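Local coordinates for protein manganese-dependent ADP-ribose/CDP-alcohol diphosphatase (Danio rerio, PDB 2NXF) that probably hydrolyses ADP-ribose and CDP-alcohols such as CDP-choline and CDP-glycerol, using a dinuclear metal centre, at residues A[152-157]-A[162-167]; A[169-174]-A[179-184]; A[133-138]-A[206-211]; A[48-53]-A[309-314]. All coordinates share one frame; numbering follows the deposited sequence. Where two conformers were deposited one is given.

From the N terminus, contact 4 opens first, at 48-53, where helix 35-49 gives way to the next strand. Contact 3 opens at 133-138, on strand 134-139. Contact 1 then opens at 152-157 and closes at 162-167, a short loop folded back on helix 162-174. Contact 2 follows in series on the same helix, from 169-174 to 179-184. The two touch through Val154 CG2 and Leu171 CD2. Contact 3 closes at 206-211, joining helix 203-219 to the seven-stranded sheet, and its loop encloses both. Contact 4 closes last, at 309-314, and encloses the other three. It joins the end of helix 35-49 to the six-stranded sheet. No loops cross.

Contact 1: residues A[152-157]-A[162-167]; sequences LSVIGR and EKHTHS
His164 and Ser167 pack one side of helix 162-174 against the loop 152-157. This is the tight part. Val154 CG1 lies over one face of the His164 ring, and Arg157 O comes within 3.2 Å of His164 CD2. With CG anti to the backbone N (chi1 -177°), the ring reaches toward the loop. A water lies in the ring plane at the His164 edge, 2.7 Å from NE2, and gives a weak bond to Val154 O. Ser167 OG lies 3.0 Å from Ser153 N and donates to Lys163 O. Ser153 OG accepts from Gly156 N, an ST motif, and also bonds Tyr150 O. Lys163 CD lies over one face of the Arg157 guanidinium, and both cationic ends share Asp151. With alanine in place of Arg157, Asp130 would probably lose a charged mate and Asp151 would keep only Lys163 of this pair. The looser side is at His166, exposed and close to a bound zinc ion; Leu152 CD2 meets its ring edge. The loop follows strand 142-146, and Ile155 reaches helix 96-101, which carries the zinc ligand Asn96.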
loop_
_atom_site.group_PDB
_atom_site.type_symbol
_atom_site.label_atom_id
_atom_site.label_comp_id
_atom_site.label_asym_id
_atom_site.label_seq_id
_atom_site.Cartn_x
_atom_site.Cartn_y
_atom_site.Cartn_z
ATOM N N LEU A 152 10.527 -8.669 3.784
ATOM C CA LEU A 152 10.923 -9.982 3.288
ATOM C C LEU A 152 10.439 -10.068 1.851
ATOM O O LEU A 152 9.244 -10.054 1.608
ATOM C CB LEU A 152 10.299 -11.091 4.146
ATOM C CG LEU A 152 10.673 -11.083 5.631
ATOM C CD1 LEU A 152 10.024 -12.293 6.282
ATOM C CD2 LEU A 152 12.185 -11.103 5.836
ATOM N N SER A 153 11.365 -10.113 0.902
ATOM C CA SER A 153 11.014 -10.262 -0.509
ATOM C C SER A 153 12.263 -10.635 -1.271
ATOM O O SER A 153 13.383 -10.486 -0.763
ATOM C CB SER A 153 10.448 -8.953 -1.073
ATOM O OG SER A 153 11.443 -7.926 -1.135
ATOM N N VAL A 154 12.077 -11.146 -2.484
ATOM C CA VAL A 154 13.231 -11.342 -3.346
ATOM C C VAL A 154 13.429 -10.143 -4.277
ATOM O O VAL A 154 14.522 -9.933 -4.788
ATOM C CB VAL A 154 13.175 -12.670 -4.133
ATOM C CG1 VAL A 154 13.280 -13.854 -3.183
ATOM C CG2 VAL A 154 11.909 -12.752 -4.980
ATOM N N ILE A 155 12.369 -9.355 -4.474
ATOM C CA ILE A 155 12.434 -8.237 -5.417
ATOM C C ILE A 155 12.928 -6.938 -4.763
ATOM O O ILE A 155 13.405 -6.024 -5.470
ATOM C CB ILE A 155 11.087 -7.988 -6.135
ATOM C CG1 ILE A 155 9.988 -7.588 -5.125
ATOM C CG2 ILE A 155 10.699 -9.180 -7.009
ATOM C CD1 ILE A 155 8.755 -7.049 -5.798
ATOM N N GLY A 156 12.832 -6.876 -3.436
ATOM C CA GLY A 156 13.213 -5.681 -2.672
ATOM C C GLY A 156 14.402 -5.843 -1.735
ATOM O O GLY A 156 14.615 -5.020 -0.832
ATOM N N ARG A 157 15.165 -6.912 -1.929
ATOM C CA ARG A 157 16.389 -7.149 -1.152
ATOM C C ARG A 157 17.514 -7.584 -2.103
ATOM O O ARG A 157 17.241 -8.126 -3.171
ATOM C CB ARG A 157 16.126 -8.220 -0.089
ATOM C CG ARG A 157 15.153 -7.808 1.033
ATOM C CD ARG A 157 15.723 -6.652 1.875
ATOM N NE ARG A 157 14.792 -6.219 2.920
ATOM C CZ ARG A 157 14.971 -5.142 3.680
ATOM N NH1 ARG A 157 16.029 -4.342 3.481
ATOM N NH2 ARG A 157 14.078 -4.855 4.625
ATOM N N GLU A 162 21.335 -11.582 3.847
ATOM C CA GLU A 162 20.653 -12.482 4.764
ATOM C C GLU A 162 19.147 -12.464 4.511
ATOM O O GLU A 162 18.503 -13.511 4.415
ATOM C CB GLU A 162 20.966 -12.051 6.197
ATOM C CG GLU A 162 20.621 -13.044 7.281
ATOM C CD GLU A 162 21.250 -12.657 8.623
ATOM O OE1 GLU A 162 20.968 -11.543 9.125
ATOM O OE2 GLU A 162 22.033 -13.462 9.166
ATOM N N LYS A 163 18.585 -11.269 4.377
ATOM C CA LYS A 163 17.158 -11.144 4.184
ATOM C C LYS A 163 16.685 -11.662 2.820
ATOM O O LYS A 163 15.649 -12.305 2.729
ATOM C CB LYS A 163 16.694 -9.710 4.455
ATOM C CG LYS A 163 15.387 -9.692 5.165
ATOM C CD LYS A 163 15.033 -8.319 5.768
ATOM C CE LYS A 163 15.154 -8.325 7.285
ATOM N NZ LYS A 163 14.634 -7.050 7.864
ATOM N N HIS A 164 17.460 -11.428 1.766
ATOM C CA HIS A 164 17.091 -11.980 0.451
ATOM C C HIS A 164 17.112 -13.511 0.481
ATOM O O HIS A 164 16.209 -14.163 -0.052
ATOM C CB HIS A 164 18.034 -11.478 -0.641
ATOM C CG HIS A 164 17.670 -11.953 -2.012
ATOM N ND1 HIS A 164 18.019 -13.201 -2.481
ATOM C CD2 HIS A 164 16.985 -11.350 -3.014
ATOM C CE1 HIS A 164 17.560 -13.349 -3.712
ATOM N NE2 HIS A 164 16.935 -12.241 -4.061
ATOM N N THR A 165 18.156 -14.069 1.092
ATOM C CA THR A 165 18.308 -15.529 1.178
ATOM C C THR A 165 17.142 -16.124 1.981
ATOM O O THR A 165 16.526 -17.106 1.562
ATOM C CB THR A 165 19.663 -15.910 1.810
ATOM O OG1 THR A 165 20.725 -15.345 1.030
ATOM C CG2 THR A 165 19.844 -17.424 1.838
ATOM N N HIS A 166 16.832 -15.512 3.122
ATOM C CA HIS A 166 15.698 -15.942 3.937
ATOM C C HIS A 166 14.400 -15.934 3.130
ATOM O O HIS A 166 13.647 -16.906 3.128
ATOM C CB HIS A 166 15.553 -15.032 5.158
ATOM C CG HIS A 166 14.467 -15.455 6.098
ATOM N ND1 HIS A 166 14.391 -16.728 6.620
ATOM C CD2 HIS A 166 13.420 -14.770 6.618
ATOM C CE1 HIS A 166 13.344 -16.810 7.420
ATOM N NE2 HIS A 166 12.740 -15.636 7.441
ATOM N N SER A 167 14.152 -14.814 2.449
ATOM C CA SER A 167 12.952 -14.614 1.625
ATOM C C SER A 167 12.868 -15.603 0.459
ATOM O O SER A 167 11.795 -16.127 0.152
ATOM C CB SER A 167 12.947 -13.186 1.100
ATOM O OG SER A 167 12.946 -12.272 2.201
HETATM O O HOH W 1 16.305 -12.205 -6.670
#

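Contact 2: residues A[169-174]-A[179-184]; sequences RILTQH and QDLNLP
No flat group lies where Leu181 meets Leu171 and Thr172; the flat groups of the two segments lie apart from this small aliphatic contact. Ile170 O lies at the edge of the His174 ring, in its plane, and Phe194 stacks on that ring. The Asp180 carboxylate is met from above its plane by Asn182 N, 3.1 Å from OD1. That bond closes an Asx turn, and it overlaps a type I beta turn from Asp180 to Leu183, closed by Leu183 N to Asp180 O at 3.1 Å. The paired turns present Leu181 to the last turn of helix 162-174. Leu181 CD1 does all the touching. It meets Leu171 CD2 and Thr172 CG2, each at 3.9 Å, and crosses both side chains at a slant. CG2 of Thr172 is anti to its carbonyl carbon, while OG1 turns back along the helix to Trp168 O. Leu171 is buried. Outside the two segments, the backbone of Leu181 bonds to Lys196, and its side chain also touches Asn175.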
loop_
_atom_site.group_PDB
_atom_site.type_symbol
_atom_site.label_atom_id
_atom_site.label_comp_id
_atom_site.label_asym_id
_atom_site.label_seq_id
_atom_site.Cartn_x
_atom_site.Cartn_y
_atom_site.Cartn_z
ATOM N N ARG A 169 14.236 -18.580 0.387
ATOM C CA ARG A 169 13.937 -19.884 0.995
ATOM C C ARG A 169 12.436 -20.041 1.312
ATOM O O ARG A 169 11.858 -21.102 1.055
ATOM C CB ARG A 169 14.790 -20.071 2.244
ATOM C CG ARG A 169 16.235 -20.326 1.884
ATOM C CD ARG A 169 17.159 -20.379 3.085
ATOM N NE ARG A 169 18.515 -20.684 2.640
ATOM C CZ ARG A 169 19.601 -20.648 3.410
ATOM N NH1 ARG A 169 19.503 -20.324 4.692
ATOM N NH2 ARG A 169 20.793 -20.943 2.894
ATOM N N ILE A 170 11.830 -18.996 1.879
ATOM C CA ILE A 170 10.389 -18.996 2.181
ATOM C C ILE A 170 9.586 -19.145 0.881
ATOM O O ILE A 170 8.731 -20.023 0.770
ATOM C CB ILE A 170 9.936 -17.694 2.899
ATOM C CG1 ILE A 170 10.584 -17.553 4.287
ATOM C CG2 ILE A 170 8.375 -17.591 2.949
ATOM C CD1 ILE A 170 10.409 -16.111 4.879
ATOM N N LEU A 171 9.892 -18.305 -0.101
ATOM C CA LEU A 171 9.171 -18.325 -1.376
ATOM C C LEU A 171 9.279 -19.681 -2.082
ATOM O O LEU A 171 8.268 -20.233 -2.539
ATOM C CB LEU A 171 9.687 -17.232 -2.307
ATOM C CG LEU A 171 9.112 -17.153 -3.734
ATOM C CD1 LEU A 171 7.579 -17.067 -3.695
ATOM C CD2 LEU A 171 9.727 -15.935 -4.447
ATOM N N THR A 172 10.495 -20.213 -2.184
ATOM C CA THR A 172 10.699 -21.452 -2.946
ATOM C C THR A 172 10.298 -22.709 -2.160
ATOM O O THR A 172 10.101 -23.780 -2.746
ATOM C CB THR A 172 12.125 -21.566 -3.531
ATOM O OG1 THR A 172 13.095 -21.563 -2.466
ATOM C CG2 THR A 172 12.394 -20.406 -4.511
ATOM N N GLN A 173 10.155 -22.585 -0.841
ATOM C CA GLN A 173 9.556 -23.675 -0.059
ATOM C C GLN A 173 8.079 -23.868 -0.425
ATOM O O GLN A 173 7.559 -24.985 -0.386
ATOM C CB GLN A 173 9.704 -23.431 1.448
ATOM C CG GLN A 173 9.290 -24.610 2.343
ATOM C CD GLN A 173 9.958 -25.927 1.971
ATOM O OE1 GLN A 173 11.135 -25.968 1.583
ATOM N NE2 GLN A 173 9.209 -27.025 2.094
ATOM N N HIS A 174 7.417 -22.775 -0.796
ATOM C CA HIS A 174 6.001 -22.815 -1.129
ATOM C C HIS A 174 5.727 -22.857 -2.627
ATOM O O HIS A 174 4.671 -23.345 -3.057
ATOM C CB HIS A 174 5.302 -21.601 -0.518
ATOM C CG HIS A 174 5.223 -21.642 0.978
ATOM N ND1 HIS A 174 4.207 -22.289 1.651
ATOM C CD2 HIS A 174 6.035 -21.124 1.930
ATOM C CE1 HIS A 174 4.398 -22.168 2.953
ATOM N NE2 HIS A 174 5.497 -21.461 3.151
ATOM N N GLN A 179 11.365 -21.378 -12.591
ATOM C CA GLN A 179 11.532 -20.736 -13.892
ATOM C C GLN A 179 10.720 -19.438 -14.012
ATOM O O GLN A 179 11.048 -18.571 -14.823
ATOM C CB GLN A 179 11.197 -21.715 -15.025
ATOM C CG GLN A 179 9.701 -21.935 -15.331
ATOM C CD GLN A 179 8.890 -22.543 -14.179
ATOM O OE1 GLN A 179 9.418 -23.285 -13.344
ATOM N NE2 GLN A 179 7.592 -22.238 -14.150
ATOM N N ASP A 180 9.663 -19.310 -13.207
ATOM C CA ASP A 180 8.875 -18.079 -13.151
ATOM C C ASP A 180 8.089 -18.025 -11.856
ATOM O O ASP A 180 6.948 -18.494 -11.780
ATOM C CB ASP A 180 7.928 -17.948 -14.351
ATOM C CG ASP A 180 7.166 -16.618 -14.357
ATOM O OD1 ASP A 180 7.390 -15.756 -13.471
ATOM O OD2 ASP A 180 6.332 -16.435 -15.268
ATOM N N LEU A 181 8.700 -17.423 -10.843
ATOM C CA LEU A 181 8.092 -17.364 -9.519
ATOM C C LEU A 181 6.914 -16.371 -9.395
ATOM O O LEU A 181 6.326 -16.234 -8.317
ATOM C CB LEU A 181 9.172 -17.140 -8.438
ATOM C CG LEU A 181 10.068 -18.362 -8.173
ATOM C CD1 LEU A 181 11.334 -17.972 -7.406
ATOM C CD2 LEU A 181 9.328 -19.473 -7.445
ATOM N N ASN A 182 6.567 -15.688 -10.489
ATOM C CA ASN A 182 5.332 -14.883 -10.523
ATOM C C ASN A 182 4.096 -15.764 -10.740
ATOM O O ASN A 182 2.963 -15.306 -10.560
ATOM C CB ASN A 182 5.387 -13.803 -11.615
ATOM C CG ASN A 182 6.352 -12.681 -11.274
ATOM O OD1 ASN A 182 6.342 -12.148 -10.167
ATOM N ND2 ASN A 182 7.223 -12.345 -12.231
ATOM N N LEU A 183 4.316 -17.011 -11.140
ATOM C CA LEU A 183 3.207 -17.956 -11.312
ATOM C C LEU A 183 2.916 -18.636 -9.976
ATOM O O LEU A 183 3.824 -19.220 -9.375
ATOM C CB LEU A 183 3.522 -19.010 -12.382
ATOM C CG LEU A 183 3.804 -18.495 -13.797
ATOM C CD1 LEU A 183 4.179 -19.642 -14.722
ATOM C CD2 LEU A 183 2.591 -17.716 -14.341
ATOM N N PRO A 184 1.649 -18.586 -9.519
ATOM C CA PRO A 184 1.358 -19.127 -8.191
ATOM C C PRO A 184 1.494 -20.646 -8.182
ATOM O O PRO A 184 1.374 -21.277 -9.242
ATOM C CB PRO A 184 -0.089 -18.702 -7.947
ATOM C CG PRO A 184 -0.679 -18.576 -9.300
ATOM C CD PRO A 184 0.440 -18.046 -10.167
#

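Contact 3: residues A[133-138]-A[206-211]; sequences AYEFSP and LQWLDA
This is a helix-on-sheet contact, in which a single tryptophan of helix 203-219 reaches a strand of the seven-stranded sheet. That sheet is one of the two that form the sandwich core of calcineurin-like phosphoesterases, with helices packed outside. Trp208 carries the whole contact from the helix side. Its CG is anti to the backbone N (chi1 167°), which extends the indole away from the helix toward the strand. The six-membered part of the ring does the touching. Trp208 CZ3 meets Ala133 CB at 3.7 Å. Trp208 CH2 comes to 3.6 Å from Tyr134 N, and the backbone from Tyr134 C to Glu135 N lies at the ring edge, in its plane. Glu135 CG approaches Trp208 CZ2 to 3.5 Å, so the aliphatic part of the glutamate packs obliquely against the indole. The Glu135 chain then bends at chi2, and its carboxylate stands 44° from the indole plane. Polar ends are satisfied outside the two segments. Trp208 NE1 and Glu135 OE1 both bond Ser124 OG, while Glu135 OE2 makes a salt bridge with Arg143. Tyr134 points the other way, and its OH bonds His91 of strand 89-92 in the other sheet. The strand thus lies between helix 203-219 on one side and the six-stranded sheet on the other, with strands 124-125 and 142-146 as its neighbours in the sheet.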
loop_
_atom_site.group_PDB
_atom_site.type_symbol
_atom_site.label_atom_id
_atom_site.label_comp_id
_atom_site.label_asym_id
_atom_site.label_seq_id
_atom_site.Cartn_x
_atom_site.Cartn_y
_atom_site.Cartn_z
ATOM N N ALA A 133 9.537 1.664 7.109
ATOM C CA ALA A 133 8.326 1.695 7.903
ATOM C C ALA A 133 8.482 2.809 8.900
ATOM O O ALA A 133 9.585 3.042 9.448
ATOM C CB ALA A 133 8.145 0.371 8.642
ATOM N N TYR A 134 7.373 3.493 9.157
ATOM C CA TYR A 134 7.408 4.607 10.107
ATOM C C TYR A 134 6.034 4.902 10.635
ATOM O O TYR A 134 5.051 4.430 10.082
ATOM C CB TYR A 134 8.036 5.854 9.491
ATOM C CG TYR A 134 7.290 6.517 8.330
ATOM C CD1 TYR A 134 6.490 7.647 8.554
ATOM C CD2 TYR A 134 7.431 6.050 7.009
ATOM C CE1 TYR A 134 5.844 8.307 7.513
ATOM C CE2 TYR A 134 6.768 6.717 5.949
ATOM C CZ TYR A 134 5.983 7.833 6.216
ATOM O OH TYR A 134 5.341 8.514 5.188
ATOM N N GLU A 135 5.991 5.650 11.736
ATOM C CA GLU A 135 4.721 5.992 12.355
ATOM C C GLU A 135 4.799 7.413 12.877
ATOM O O GLU A 135 5.876 7.883 13.252
ATOM C CB GLU A 135 4.369 4.993 13.476
ATOM C CG GLU A 135 5.466 4.779 14.534
ATOM C CD GLU A 135 5.322 5.633 15.777
ATOM O OE1 GLU A 135 6.197 5.499 16.683
ATOM O OE2 GLU A 135 4.362 6.452 15.855
ATOM N N PHE A 136 3.649 8.085 12.877
ATOM C CA PHE A 136 3.559 9.451 13.374
ATOM C C PHE A 136 2.132 9.750 13.761
ATOM O O PHE A 136 1.196 9.037 13.328
ATOM C CB PHE A 136 4.038 10.425 12.280
ATOM C CG PHE A 136 3.177 10.428 11.040
ATOM C CD1 PHE A 136 2.243 11.444 10.824
ATOM C CD2 PHE A 136 3.325 9.437 10.067
ATOM C CE1 PHE A 136 1.460 11.439 9.666
ATOM C CE2 PHE A 136 2.544 9.437 8.914
ATOM C CZ PHE A 136 1.608 10.437 8.728
ATOM N N SER A 137 1.951 10.817 14.546
ATOM C CA SER A 137 0.613 11.250 14.874
ATOM C C SER A 137 0.277 12.528 14.104
ATOM O O SER A 137 0.863 13.564 14.371
ATOM C CB SER A 137 0.482 11.477 16.379
ATOM O OG SER A 137 -0.802 11.992 16.672
ATOM N N PRO A 138 -0.685 12.452 13.166
ATOM C CA PRO A 138 -1.100 13.606 12.362
ATOM C C PRO A 138 -2.046 14.561 13.099
ATOM O O PRO A 138 -2.207 15.719 12.686
ATOM C CB PRO A 138 -1.843 12.949 11.196
ATOM C CG PRO A 138 -2.453 11.709 11.799
ATOM C CD PRO A 138 -1.428 11.227 12.803
ATOM N N LEU A 206 7.406 -6.716 12.701
ATOM C CA LEU A 206 6.176 -7.058 13.443
ATOM C C LEU A 206 6.277 -6.714 14.923
ATOM O O LEU A 206 5.283 -6.306 15.545
ATOM C CB LEU A 206 5.845 -8.549 13.306
ATOM C CG LEU A 206 5.466 -8.962 11.884
ATOM C CD1 LEU A 206 5.566 -10.513 11.780
ATOM C CD2 LEU A 206 4.095 -8.481 11.506
ATOM N N GLN A 207 7.464 -6.913 15.501
ATOM C CA GLN A 207 7.699 -6.589 16.911
ATOM C C GLN A 207 7.532 -5.084 17.129
ATOM O O GLN A 207 6.950 -4.648 18.129
ATOM C CB GLN A 207 9.078 -7.093 17.356
ATOM C CG GLN A 207 9.080 -8.619 17.552
ATOM C CD GLN A 207 10.427 -9.204 17.964
ATOM O OE1 GLN A 207 11.490 -8.644 17.665
ATOM N NE2 GLN A 207 10.388 -10.352 18.638
ATOM N N TRP A 208 8.015 -4.290 16.174
ATOM C CA TRP A 208 7.841 -2.843 16.253
ATOM C C TRP A 208 6.364 -2.426 16.101
ATOM O O TRP A 208 5.854 -1.624 16.886
ATOM C CB TRP A 208 8.730 -2.158 15.210
ATOM C CG TRP A 208 8.460 -0.695 14.936
ATOM C CD1 TRP A 208 8.945 0.397 15.629
ATOM C CD2 TRP A 208 7.693 -0.163 13.848
ATOM N NE1 TRP A 208 8.502 1.567 15.043
ATOM C CE2 TRP A 208 7.736 1.250 13.948
ATOM C CE3 TRP A 208 6.968 -0.749 12.799
ATOM C CZ2 TRP A 208 7.075 2.081 13.049
ATOM C CZ3 TRP A 208 6.302 0.085 11.890
ATOM C CH2 TRP A 208 6.368 1.484 12.023
ATOM N N LEU A 209 5.684 -2.976 15.105
ATOM C CA LEU A 209 4.251 -2.700 14.937
ATOM C C LEU A 209 3.499 -3.052 16.238
ATOM O O LEU A 209 2.693 -2.270 16.750
ATOM C CB LEU A 209 3.702 -3.561 13.798
ATOM C CG LEU A 209 2.174 -3.481 13.647
ATOM C CD1 LEU A 209 1.692 -2.047 13.377
ATOM C CD2 LEU A 209 1.756 -4.455 12.507
ATOM N N ASP A 210 3.774 -4.236 16.774
ATOM C CA ASP A 210 3.123 -4.671 18.015
ATOM C C ASP A 210 3.373 -3.687 19.173
ATOM O O ASP A 210 2.463 -3.388 19.953
ATOM C CB ASP A 210 3.582 -6.082 18.390
ATOM C CG ASP A 210 2.845 -6.619 19.583
ATOM O OD1 ASP A 210 1.607 -6.785 19.508
ATOM O OD2 ASP A 210 3.496 -6.825 20.622
ATOM N N ALA A 211 4.602 -3.173 19.259
ATOM C CA ALA A 211 4.969 -2.190 20.298
ATOM C C ALA A 211 4.232 -0.872 20.107
ATOM O O ALA A 211 3.705 -0.306 21.072
ATOM C CB ALA A 211 6.483 -1.954 20.297
#

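Contact 4: residues A[48-53]-A[309-314]; sequences RRERVQ and KGRGRV
Glu50 and Arg311 meet across backbones that stay far apart, the nearest CA atoms being those of Glu50 and Lys309 at 11.4 Å. Helix 35-49 ends here in a Schellman motif, with Arg51 as the first residue to leave helical geometry, at positive phi. Across from it, strand 305-312 runs into a type II' beta turn from Arg311 to Val314, closed by Val314 N to Arg311 O at 3.1 Å. Gly312 takes the positive-phi position of that turn. The side chains bridge the gap with one salt bridge at the protein surface. Arg311 NH2 donates to Glu50 OE2 at 2.6 Å, with an angle of 132° at the hydrogen. The bond is bent, and the nitrogen sits above the carboxylate plane. The two flat groups are turned 57° apart, so they make no coplanar two-pronged pair. Both side chains have further partners: Thr298 OG1 bonds Glu50 OE1 and Arg311 NH1, and Gln46 OE1 takes Arg311 NH2. The contact therefore ties the end of helix 35-49 to strand 305-312 across strand 295-301. With an alanine here instead of Glu50, Arg311 would probably be left without its charged mate, and Thr298 would lose one of its bonds. The Arg311 chain bends at chi2, and its NH1 makes a weak bond back to Lys309 O at 3.1 Å.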
loop_
_atom_site.group_PDB
_atom_site.type_symbol
_atom_site.label_atom_id
_atom_site.label_comp_id
_atom_site.label_asym_id
_atom_site.label_seq_id
_atom_site.Cartn_x
_atom_site.Cartn_y
_atom_site.Cartn_z
ATOM N N ARG A 48 -7.358 19.417 -3.272
ATOM C CA ARG A 48 -7.075 20.837 -3.055
ATOM C C ARG A 48 -8.332 21.581 -2.622
ATOM O O ARG A 48 -8.300 22.355 -1.663
ATOM C CB ARG A 48 -6.483 21.479 -4.315
ATOM C CG ARG A 48 -5.032 21.093 -4.569
ATOM C CD ARG A 48 -4.494 21.708 -5.873
ATOM N NE ARG A 48 -4.592 23.167 -5.921
ATOM C CZ ARG A 48 -3.829 24.013 -5.227
ATOM N NH1 ARG A 48 -2.886 23.566 -4.400
ATOM N NH2 ARG A 48 -4.006 25.319 -5.363
ATOM N N ARG A 49 -9.446 21.332 -3.311
ATOM C CA ARG A 49 -10.727 21.983 -2.970
ATOM C C ARG A 49 -11.172 21.638 -1.549
ATOM O O ARG A 49 -11.735 22.472 -0.817
ATOM C CB ARG A 49 -11.823 21.547 -3.945
ATOM C CG ARG A 49 -11.818 22.236 -5.293
ATOM C CD ARG A 49 -13.104 21.873 -6.040
ATOM N NE ARG A 49 -12.991 22.123 -7.476
ATOM C CZ ARG A 49 -12.743 21.188 -8.393
ATOM N NH1 ARG A 49 -12.600 19.912 -8.052
ATOM N NH2 ARG A 49 -12.652 21.534 -9.670
ATOM N N GLU A 50 -10.901 20.395 -1.175
ATOM C CA GLU A 50 -11.253 19.845 0.131
ATOM C C GLU A 50 -10.349 20.374 1.255
ATOM O O GLU A 50 -10.631 20.136 2.430
ATOM C CB GLU A 50 -11.171 18.299 0.065
ATOM C CG GLU A 50 -12.385 17.723 -0.683
ATOM C CD GLU A 50 -12.292 16.234 -0.999
ATOM O OE1 GLU A 50 -11.197 15.666 -0.978
ATOM O OE2 GLU A 50 -13.344 15.653 -1.345
ATOM N N ARG A 51 -9.251 21.049 0.883
ATOM C CA ARG A 51 -8.218 21.493 1.859
ATOM C C ARG A 51 -7.713 20.271 2.725
ATOM O O ARG A 51 -7.628 20.345 3.958
ATOM C CB ARG A 51 -8.719 22.712 2.695
ATOM C CG ARG A 51 -9.200 23.894 1.820
ATOM C CD ARG A 51 -9.417 25.169 2.634
ATOM N NE ARG A 51 -9.751 26.302 1.771
ATOM C CZ ARG A 51 -9.752 27.570 2.171
ATOM N NH1 ARG A 51 -10.072 28.526 1.308
ATOM N NH2 ARG A 51 -9.445 27.883 3.435
ATOM N N VAL A 52 -7.376 19.155 2.061
ATOM C CA VAL A 52 -6.879 17.945 2.803
ATOM C C VAL A 52 -5.564 18.275 3.528
ATOM O O VAL A 52 -4.793 19.113 3.054
ATOM C CB VAL A 52 -6.683 16.655 1.939
ATOM C CG1 VAL A 52 -7.966 16.305 1.167
ATOM C CG2 VAL A 52 -5.486 16.797 0.990
ATOM N N GLN A 53 -5.309 17.611 4.652
ATOM C CA GLN A 53 -4.127 17.914 5.452
ATOM C C GLN A 53 -2.903 17.097 5.046
ATOM O O GLN A 53 -1.774 17.470 5.371
ATOM C CB GLN A 53 -4.440 17.762 6.937
ATOM C CG GLN A 53 -5.323 18.889 7.462
ATOM C CD GLN A 53 -6.086 18.511 8.706
ATOM O OE1 GLN A 53 -7.136 17.873 8.633
ATOM N NE2 GLN A 53 -5.576 18.926 9.862
ATOM N N LYS A 309 -14.971 8.953 1.639
ATOM C CA LYS A 309 -15.760 9.337 0.470
ATOM C C LYS A 309 -15.008 8.907 -0.781
ATOM O O LYS A 309 -13.933 9.450 -1.093
ATOM C CB LYS A 309 -15.993 10.854 0.468
ATOM C CG LYS A 309 -16.760 11.403 1.686
ATOM C CD LYS A 309 -18.182 10.869 1.791
ATOM C CE LYS A 309 -19.067 11.458 0.709
ATOM N NZ LYS A 309 -20.477 11.007 0.817
ATOM N N GLY A 310 -15.535 7.884 -1.455
ATOM C CA GLY A 310 -14.871 7.319 -2.625
ATOM C C GLY A 310 -15.471 7.875 -3.889
ATOM O O GLY A 310 -16.613 8.360 -3.878
ATOM N N ARG A 311 -14.683 7.824 -4.964
ATOM C CA ARG A 311 -15.126 8.217 -6.292
ATOM C C ARG A 311 -14.993 7.052 -7.248
ATOM O O ARG A 311 -14.046 6.273 -7.160
ATOM C CB ARG A 311 -14.266 9.358 -6.841
ATOM C CG ARG A 311 -14.588 10.726 -6.294
ATOM C CD ARG A 311 -14.244 10.920 -4.822
ATOM N NE ARG A 311 -14.010 12.341 -4.579
ATOM C CZ ARG A 311 -13.419 12.838 -3.500
ATOM N NH1 ARG A 311 -13.031 12.038 -2.511
ATOM N NH2 ARG A 311 -13.216 14.143 -3.424
ATOM N N GLY A 312 -15.946 6.974 -8.176
ATOM C CA GLY A 312 -15.882 6.018 -9.264
ATOM C C GLY A 312 -15.985 4.598 -8.749
ATOM O O GLY A 312 -17.035 4.200 -8.232
ATOM N N ARG A 313 -14.896 3.845 -8.890
ATOM C CA ARG A 313 -14.857 2.439 -8.477
ATOM C C ARG A 313 -14.779 2.249 -6.960
ATOM O O ARG A 313 -15.015 1.134 -6.469
ATOM C CB ARG A 313 -13.688 1.717 -9.158
ATOM C CG ARG A 313 -13.801 1.757 -10.677
ATOM C CD ARG A 313 -12.632 1.058 -11.339
ATOM N NE ARG A 313 -12.433 -0.282 -10.816
ATOM C CZ ARG A 313 -11.265 -0.802 -10.450
ATOM N NH1 ARG A 313 -10.123 -0.120 -10.547
ATOM N NH2 ARG A 313 -11.248 -2.041 -9.988
ATOM N N VAL A 314 -14.420 3.313 -6.229
ATOM C CA VAL A 314 -14.280 3.218 -4.761
ATOM C C VAL A 314 -15.592 3.620 -4.074
ATOM O O VAL A 314 -16.055 4.763 -4.216
ATOM C CB VAL A 314 -13.171 4.132 -4.227
ATOM C CG1 VAL A 314 -13.064 3.981 -2.683
ATOM C CG2 VAL A 314 -11.837 3.846 -4.912
#